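Local coordinates for thioesterase superfamily (Jannaschia sp., PDB 2OAF), which probably hydrolyses thioesters, as expected of a hot-dog-fold member of the thioesterase superfamily, at residues A49-Y54 and I104-D109; E53-G56 and Y61-E64. All blocks are in the same frame, centred on the assembly; numbering follows the deposited sequence.

Contact 1 of 2, residues A49-Y54 and I104-D109; sequences AWWSEY and ITFRVD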
ATOM      1  N   ALA B  49     -16.275   5.515  -4.212  1.00 29.37           N
ATOM      2  CA  ALA B  49     -17.034   5.447  -5.468  1.00 30.05           C
ATOM      3  C   ALA B  49     -18.532   5.715  -5.260  1.00 29.67           C
ATOM      4  O   ALA B  49     -19.213   6.226  -6.149  1.00 28.32           O
ATOM      5  CB  ALA B  49     -16.809   4.069  -6.207  1.00 28.72           C
ATOM      6  N   TRP B  50     -19.046   5.341  -4.093  1.00 29.05           N
ATOM      7  CA  TRP B  50     -20.458   5.621  -3.752  1.00 30.48           C
ATOM      8  C   TRP B  50     -20.653   7.131  -3.704  1.00 28.61           C
ATOM      9  O   TRP B  50     -21.573   7.669  -4.276  1.00 28.21           O
ATOM     10  CB  TRP B  50     -20.862   4.958  -2.424  1.00 30.00           C
ATOM     11  CG  TRP B  50     -22.306   5.067  -2.093  1.00 27.40           C
ATOM     12  CD1 TRP B  50     -23.279   4.118  -2.311  1.00 26.66           C
ATOM     13  CD2 TRP B  50     -22.968   6.186  -1.468  1.00 25.46           C
ATOM     14  NE1 TRP B  50     -24.510   4.593  -1.860  1.00 28.28           N
ATOM     15  CE2 TRP B  50     -24.343   5.858  -1.358  1.00 25.22           C
ATOM     16  CE3 TRP B  50     -22.539   7.420  -0.999  1.00 26.81           C
ATOM     17  CZ2 TRP B  50     -25.254   6.717  -0.820  1.00 26.74           C
ATOM     18  CZ3 TRP B  50     -23.481   8.296  -0.434  1.00 28.37           C
ATOM     19  CH2 TRP B  50     -24.797   7.943  -0.359  1.00 30.32           C
ATOM     20  N   TRP B  51     -19.750   7.817  -3.029  1.00 30.33           N
ATOM     21  CA  TRP B  51     -19.812   9.275  -2.975  1.00 31.56           C
ATOM     22  C   TRP B  51     -19.718   9.900  -4.354  1.00 32.08           C
ATOM     23  O   TRP B  51     -20.404  10.855  -4.635  1.00 33.14           O
ATOM     24  CB  TRP B  51     -18.706   9.834  -2.066  1.00 30.32           C
ATOM     25  CG  TRP B  51     -18.956   9.612  -0.641  1.00 29.70           C
ATOM     26  CD1 TRP B  51     -18.335   8.727   0.160  1.00 31.56           C
ATOM     27  CD2 TRP B  51     -19.901  10.304   0.173  1.00 34.23           C
ATOM     28  NE1 TRP B  51     -18.810   8.817   1.434  1.00 31.37           N
ATOM     29  CE2 TRP B  51     -19.788   9.773   1.475  1.00 32.02           C
ATOM     30  CE3 TRP B  51     -20.831  11.312  -0.072  1.00 33.04           C
ATOM     31  CZ2 TRP B  51     -20.567  10.221   2.546  1.00 33.30           C
ATOM     32  CZ3 TRP B  51     -21.623  11.763   1.009  1.00 37.25           C
ATOM     33  CH2 TRP B  51     -21.475  11.206   2.300  1.00 30.14           C
ATOM     34  N   SER B  52     -18.839   9.393  -5.203  1.00 33.04           N
ATOM     35  CA  SER B  52     -18.758   9.900  -6.577  1.00 33.22           C
ATOM     36  C   SER B  52     -20.086   9.742  -7.307  1.00 34.82           C
ATOM     37  O   SER B  52     -20.504  10.616  -8.022  1.00 36.01           O
ATOM     38  CB  SER B  52     -17.677   9.172  -7.368  1.00 31.31           C
ATOM     39  OG  SER B  52     -16.415   9.589  -6.929  1.00 34.29           O
ATOM     40  N   GLU B  53     -20.728   8.600  -7.121  1.00 32.69           N
ATOM     41  CA  GLU B  53     -21.953   8.299  -7.818  1.00 34.06           C
ATOM     42  C   GLU B  53     -23.107   9.204  -7.368  1.00 34.16           C
ATOM     43  O   GLU B  53     -23.867   9.698  -8.195  1.00 34.09           O
ATOM     44  CB  GLU B  53     -22.314   6.822  -7.572  1.00 34.56           C
ATOM     45  CG  GLU B  53     -23.564   6.345  -8.265  1.00 36.77           C
ATOM     46  CD  GLU B  53     -23.454   6.349  -9.778  1.00 43.65           C
ATOM     47  OE1 GLU B  53     -22.314   6.277 -10.310  1.00 47.54           O
ATOM     48  OE2 GLU B  53     -24.531   6.421 -10.422  1.00 50.65           O
ATOM     49  N   TYR B  54     -23.255   9.396  -6.060  1.00 34.29           N
ATOM     50  CA  TYR B  54     -24.443  10.085  -5.519  1.00 33.89           C
ATOM     51  C   TYR B  54     -24.220  11.520  -5.074  1.00 33.27           C
ATOM     52  O   TYR B  54     -25.181  12.276  -4.987  1.00 36.32           O
ATOM     53  CB  TYR B  54     -25.069   9.240  -4.403  1.00 34.40           C
ATOM     54  CG  TYR B  54     -25.534   7.894  -4.952  1.00 35.30           C
ATOM     55  CD1 TYR B  54     -26.588   7.833  -5.840  1.00 35.59           C
ATOM     56  CD2 TYR B  54     -24.872   6.708  -4.645  1.00 34.18           C
ATOM     57  CE1 TYR B  54     -27.017   6.640  -6.360  1.00 41.47           C
ATOM     58  CE2 TYR B  54     -25.284   5.491  -5.179  1.00 34.98           C
ATOM     59  CZ  TYR B  54     -26.363   5.466  -6.036  1.00 41.21           C
ATOM     60  OH  TYR B  54     -26.825   4.285  -6.589  1.00 38.51           O
ATOM     61  N   ILE B 104     -22.466   8.119   9.910  1.00 28.30           N
ATOM     62  CA  ILE B 104     -23.034   7.300   8.853  1.00 28.36           C
ATOM     63  C   ILE B 104     -22.326   5.950   8.859  1.00 28.17           C
ATOM     64  O   ILE B 104     -21.137   5.894   9.122  1.00 29.01           O
ATOM     65  CB  ILE B 104     -22.856   8.002   7.486  1.00 27.31           C
ATOM     66  CG1 ILE B 104     -23.628   7.254   6.375  1.00 30.41           C
ATOM     67  CG2 ILE B 104     -21.337   8.170   7.123  1.00 29.87           C
ATOM     68  CD1 ILE B 104     -23.578   7.962   5.042  1.00 25.79           C
ATOM     69  N   THR B 105     -23.048   4.867   8.594  1.00 29.95           N
ATOM     70  CA  THR B 105     -22.426   3.561   8.457  1.00 28.52           C
ATOM     71  C   THR B 105     -22.736   3.016   7.084  1.00 29.14           C
ATOM     72  O   THR B 105     -23.902   2.949   6.664  1.00 28.91           O
ATOM     73  CB  THR B 105     -22.896   2.571   9.512  1.00 28.10           C
ATOM     74  OG1 THR B 105     -22.610   3.092  10.812  1.00 31.15           O
ATOM     75  CG2 THR B 105     -22.232   1.190   9.326  1.00 27.01           C
ATOM     76  N   PHE B 106     -21.662   2.641   6.395  1.00 27.38           N
ATOM     77  CA  PHE B 106     -21.719   1.997   5.101  1.00 29.26           C
ATOM     78  C   PHE B 106     -21.447   0.534   5.285  1.00 29.39           C
ATOM     79  O   PHE B 106     -20.504   0.167   6.007  1.00 29.33           O
ATOM     80  CB  PHE B 106     -20.647   2.561   4.169  1.00 27.66           C
ATOM     81  CG  PHE B 106     -20.966   3.934   3.644  1.00 27.44           C
ATOM     82  CD1 PHE B 106     -21.727   4.092   2.509  1.00 26.50           C
ATOM     83  CD2 PHE B 106     -20.503   5.060   4.283  1.00 29.12           C
ATOM     84  CE1 PHE B 106     -22.018   5.354   2.017  1.00 31.55           C
ATOM     85  CE2 PHE B 106     -20.783   6.316   3.781  1.00 34.72           C
ATOM     86  CZ  PHE B 106     -21.543   6.451   2.641  1.00 29.87           C
ATOM     87  N   ARG B 107     -22.238  -0.277   4.581  1.00 28.28           N
ATOM     88  CA  ARG B 107     -21.956  -1.678   4.353  1.00 28.16           C
ATOM     89  C   ARG B 107     -21.296  -1.860   2.999  1.00 28.75           C
ATOM     90  O   ARG B 107     -21.649  -1.170   2.033  1.00 25.90           O
ATOM     91  CB  ARG B 107     -23.257  -2.460   4.369  1.00 29.01           C
ATOM     92  CG  ARG B 107     -23.812  -2.687   5.730  1.00 27.72           C
ATOM     93  CD  ARG B 107     -23.133  -3.857   6.475  1.00 28.98           C
ATOM     94  NE  ARG B 107     -23.626  -5.129   5.980  1.00 29.41           N
ATOM     95  CZ  ARG B 107     -23.033  -5.885   5.057  1.00 26.30           C
ATOM     96  NH1 ARG B 107     -21.867  -5.538   4.550  1.00 33.51           N
ATOM     97  NH2 ARG B 107     -23.619  -7.000   4.654  1.00 30.64           N
ATOM     98  N   VAL B 108     -20.333  -2.772   2.940  1.00 27.75           N
ATOM     99  CA  VAL B 108     -19.753  -3.228   1.685  1.00 28.62           C
ATOM    100  C   VAL B 108     -19.646  -4.758   1.734  1.00 29.46           C
ATOM    101  O   VAL B 108     -19.076  -5.303   2.692  1.00 30.34           O
ATOM    102  CB  VAL B 108     -18.346  -2.657   1.431  1.00 27.54           C
ATOM    103  CG1 VAL B 108     -17.768  -3.226   0.124  1.00 26.55           C
ATOM    104  CG2 VAL B 108     -18.351  -1.113   1.432  1.00 27.07           C
ATOM    105  N   ASP B 109     -20.203  -5.437   0.724  1.00 29.06           N
ATOM    106  CA  ASP B 109     -20.017  -6.871   0.542  1.00 28.52           C
ATOM    107  C   ASP B 109     -19.120  -6.983  -0.684  1.00 28.80           C
ATOM    108  O   ASP B 109     -19.439  -6.452  -1.779  1.00 28.26           O
ATOM    109  CB  ASP B 109     -21.302  -7.651   0.239  1.00 26.49           C
ATOM    110  CG  ASP B 109     -22.234  -7.804   1.438  1.00 34.40           C
ATOM    111  OD1 ASP B 109     -21.859  -7.427   2.569  1.00 29.20           O
ATOM    112  OD2 ASP B 109     -23.365  -8.320   1.227  1.00 34.03           O
TER

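Contact 2 of 2, residues E53-G56 and Y61-E64; sequences EYHG and YHLE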
ATOM      1  N   GLU B  53     -20.728   8.600  -7.121  1.00 32.69           N
ATOM      2  CA  GLU B  53     -21.953   8.299  -7.818  1.00 34.06           C
ATOM      3  C   GLU B  53     -23.107   9.204  -7.368  1.00 34.16           C
ATOM      4  O   GLU B  53     -23.867   9.698  -8.195  1.00 34.09           O
ATOM      5  CB  GLU B  53     -22.314   6.822  -7.572  1.00 34.56           C
ATOM      6  CG  GLU B  53     -23.564   6.345  -8.265  1.00 36.77           C
ATOM      7  CD  GLU B  53     -23.454   6.349  -9.778  1.00 43.65           C
ATOM      8  OE1 GLU B  53     -22.314   6.277 -10.310  1.00 47.54           O
ATOM      9  OE2 GLU B  53     -24.531   6.421 -10.422  1.00 50.65           O
ATOM     10  N   TYR B  54     -23.255   9.396  -6.060  1.00 34.29           N
ATOM     11  CA  TYR B  54     -24.443  10.085  -5.519  1.00 33.89           C
ATOM     12  C   TYR B  54     -24.220  11.520  -5.074  1.00 33.27           C
ATOM     13  O   TYR B  54     -25.181  12.276  -4.987  1.00 36.32           O
ATOM     14  CB  TYR B  54     -25.069   9.240  -4.403  1.00 34.40           C
ATOM     15  CG  TYR B  54     -25.534   7.894  -4.952  1.00 35.30           C
ATOM     16  CD1 TYR B  54     -26.588   7.833  -5.840  1.00 35.59           C
ATOM     17  CD2 TYR B  54     -24.872   6.708  -4.645  1.00 34.18           C
ATOM     18  CE1 TYR B  54     -27.017   6.640  -6.360  1.00 41.47           C
ATOM     19  CE2 TYR B  54     -25.284   5.491  -5.179  1.00 34.98           C
ATOM     20  CZ  TYR B  54     -26.363   5.466  -6.036  1.00 41.21           C
ATOM     21  OH  TYR B  54     -26.825   4.285  -6.589  1.00 38.51           O
ATOM     22  N   HIS B  55     -22.978  11.906  -4.802  1.00 32.25           N
ATOM     23  CA  HIS B  55     -22.672  13.286  -4.449  1.00 33.12           C
ATOM     24  C   HIS B  55     -21.984  14.027  -5.592  1.00 33.39           C
ATOM     25  O   HIS B  55     -22.376  15.131  -5.917  1.00 35.13           O
ATOM     26  CB  HIS B  55     -21.838  13.370  -3.185  1.00 32.26           C
ATOM     27  CG  HIS B  55     -21.361  14.756  -2.878  1.00 35.75           C
ATOM     28  ND1 HIS B  55     -20.077  15.172  -3.152  1.00 39.24           N
ATOM     29  CD2 HIS B  55     -21.999  15.830  -2.354  1.00 33.49           C
ATOM     30  CE1 HIS B  55     -19.936  16.437  -2.790  1.00 38.77           C
ATOM     31  NE2 HIS B  55     -21.084  16.859  -2.302  1.00 33.89           N
ATOM     32  N   GLY B  56     -20.963  13.431  -6.198  1.00 32.74           N
ATOM     33  CA  GLY B  56     -20.359  14.008  -7.389  1.00 33.15           C
ATOM     34  C   GLY B  56     -18.975  13.462  -7.654  1.00 33.85           C
ATOM     35  O   GLY B  56     -18.332  12.963  -6.748  1.00 33.86           O
ATOM     36  N   TYR B  61     -12.268  13.240  -2.206  1.00 30.51           N
ATOM     37  CA  TYR B  61     -11.386  14.371  -2.572  1.00 30.94           C
ATOM     38  C   TYR B  61     -12.230  15.596  -2.880  1.00 31.11           C
ATOM     39  O   TYR B  61     -11.986  16.669  -2.343  1.00 30.50           O
ATOM     40  CB  TYR B  61     -10.511  13.974  -3.774  1.00 32.70           C
ATOM     41  CG  TYR B  61      -9.368  14.905  -4.184  1.00 32.45           C
ATOM     42  CD1 TYR B  61      -8.116  14.774  -3.622  1.00 34.78           C
ATOM     43  CD2 TYR B  61      -9.540  15.879  -5.183  1.00 32.94           C
ATOM     44  CE1 TYR B  61      -7.061  15.569  -4.028  1.00 32.81           C
ATOM     45  CE2 TYR B  61      -8.472  16.695  -5.593  1.00 31.82           C
ATOM     46  CZ  TYR B  61      -7.254  16.540  -4.997  1.00 33.55           C
ATOM     47  OH  TYR B  61      -6.187  17.306  -5.382  1.00 30.57           O
ATOM     48  N   HIS B  62     -13.234  15.409  -3.735  1.00 31.33           N
ATOM     49  CA  HIS B  62     -14.226  16.444  -4.047  1.00 30.73           C
ATOM     50  C   HIS B  62     -15.002  16.863  -2.789  1.00 32.65           C
ATOM     51  O   HIS B  62     -15.080  18.046  -2.483  1.00 32.60           O
ATOM     52  CB  HIS B  62     -15.156  15.902  -5.140  1.00 30.48           C
ATOM     53  CG  HIS B  62     -16.348  16.761  -5.425  1.00 25.93           C
ATOM     54  ND1 HIS B  62     -16.241  18.084  -5.794  1.00 32.50           N
ATOM     55  CD2 HIS B  62     -17.675  16.476  -5.414  1.00 33.78           C
ATOM     56  CE1 HIS B  62     -17.454  18.585  -5.972  1.00 39.83           C
ATOM     57  NE2 HIS B  62     -18.341  17.626  -5.757  1.00 30.68           N
ATOM     58  N   LEU B  63     -15.538  15.888  -2.043  1.00 32.47           N
ATOM     59  CA  LEU B  63     -16.291  16.166  -0.803  1.00 33.26           C
ATOM     60  C   LEU B  63     -15.523  17.044   0.183  1.00 33.93           C
ATOM     61  O   LEU B  63     -16.034  18.059   0.683  1.00 34.42           O
ATOM     62  CB  LEU B  63     -16.663  14.842  -0.124  1.00 31.23           C
ATOM     63  CG  LEU B  63     -17.783  14.827   0.910  1.00 34.64           C
ATOM     64  CD1 LEU B  63     -19.100  15.429   0.371  1.00 25.77           C
ATOM     65  CD2 LEU B  63     -17.994  13.402   1.415  1.00 31.87           C
ATOM     66  N   GLU B  64     -14.290  16.652   0.464  1.00 32.87           N
ATOM     67  CA  GLU B  64     -13.478  17.358   1.425  1.00 35.05           C
ATOM     68  C   GLU B  64     -12.912  18.692   0.885  1.00 33.98           C
ATOM     69  O   GLU B  64     -13.006  19.730   1.544  1.00 33.75           O
ATOM     70  CB  GLU B  64     -12.365  16.424   1.945  1.00 35.67           C
ATOM     71  CG  GLU B  64     -11.350  17.134   2.837  1.00 43.82           C
ATOM     72  CD  GLU B  64     -11.085  16.451   4.167  1.00 44.28           C
ATOM     73  OE1 GLU B  64     -11.700  15.390   4.465  1.00 45.75           O
ATOM     74  OE2 GLU B  64     -10.235  17.017   4.910  1.00 51.46           O
TER

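Contact 1 of 2, residues A49-Y54 and I104-D109
The helix-sheet core of this hot-dog fold is joined here by a buried aromatic cluster: Trp50 and Trp51, near the end of helix 39-54, meet Phe106 of strand 103-112. Trp50 and Phe106 form a T-shaped (edge-to-face) pair. The rim of the Phe106 ring points at a face of the six-membered ring of Trp50, with the ring planes at 69°. Phe106 CE1 lies 3.7 Å from Trp50 CE3. CG of Trp50 is anti to the backbone N (chi1 -173°), and this stands the indole between helix and strand. The opposite indole face is covered by Tyr54, one helical turn on, whose CD2 lies over the rim. The Trp50 ring is therefore held between two aromatic side chains.

Trp51 reaches the same phenyl ring with the NE1-CE2-CZ2 side of its indole. Its NE1 is 3.8 Å from Phe106 CZ, and its CZ2 is 3.9 Å from the same atom. These two rings are turned obliquely, at 65°, and make neither a stack nor an edge-to-face pair. No hydrogen bond crosses between the segments, so aromatic packing carries the contact. With an alanine at Trp50, the CE1 edge of Phe106 and the CD2 edge of Tyr54 would probably lose the indole that both rest on, and a gap would open between helix and strand.

Within the sheet, strand 103-112 pairs antiparallel with strands 90-99 and 115-128. Arg107 is joined to Asp109 by a salt bridge, with NH1 and NH2 both directed to OD1, and Asp109 also pairs with Arg12. Pro96 of strand 90-99 touches Trp50, while Ile145 of helix 139-145 packs on both tryptophans. Trp60 meets the ring of Trp51.

Contact 2 of 2, residues E53-G56 and Y61-E64
Leu63 lays its CD1 methyl over one face of the His55 imidazole in a CH-pi contact. The methyl carbon CD1 of Leu63 is 3.6 Å from the centroid of the His55 ring and 17° off its normal. It leans toward the rim, and its nearest ring atom is His55 CE1, 3.4 Å from Leu63 CD1. A chi1 of 173° swings the His55 ring away from its own backbone N and out from the end of helix 39-54 to meet helix 59-65.

His62 touches the same imidazole. Its CD2 lies 3.5 Å from His55 CE1, and its NE2 is 3.6 Å from that same carbon. The two imidazoles meet obliquely, with planes at 37°, and no hydrogen bond links them. His62 ND1 is hydrogen-bonded to Asp66 OD2, which would be expected to limit rotation of the ring.

Gly56 is the first residue to leave the helical conformation and has positive phi. Its carbonyl O comes within 3.8 Å of His62 CD2. A side chain here would crowd both His62 NE2 and the carbonyl of His55, so the close turn suits a glycine.

The contact thus joins two consecutive helices, 39-54 and 59-65, across a short connection. Leu141 of helix 139-145 packs on both His55 and Leu63, and Leu144 also touches His55. On the far side of helix 59-65, Tyr61 OH is hydrogen-bonded to Lys32 O of the second subunit.

The centres of contacts 1 and 2 lie about 11 Å apart. Both use helix 39-54 and share Glu53 and Tyr54. Contact 1 sets the last turns of this helix against strand 103-112, much later in the chain. Contact 2 begins in the last residues of that helix and runs into the turn after it, then reaches helix 59-65. They also touch directly: Trp51 O and Gly56 N, 3.1 Å apart, probably form a hydrogen bond, and Trp51 CE3 packs on Leu63 CD2. Helix 139-145 borders both contacts. Together they tie the end of the long helix to the sheet and to the short helix that faces another subunit.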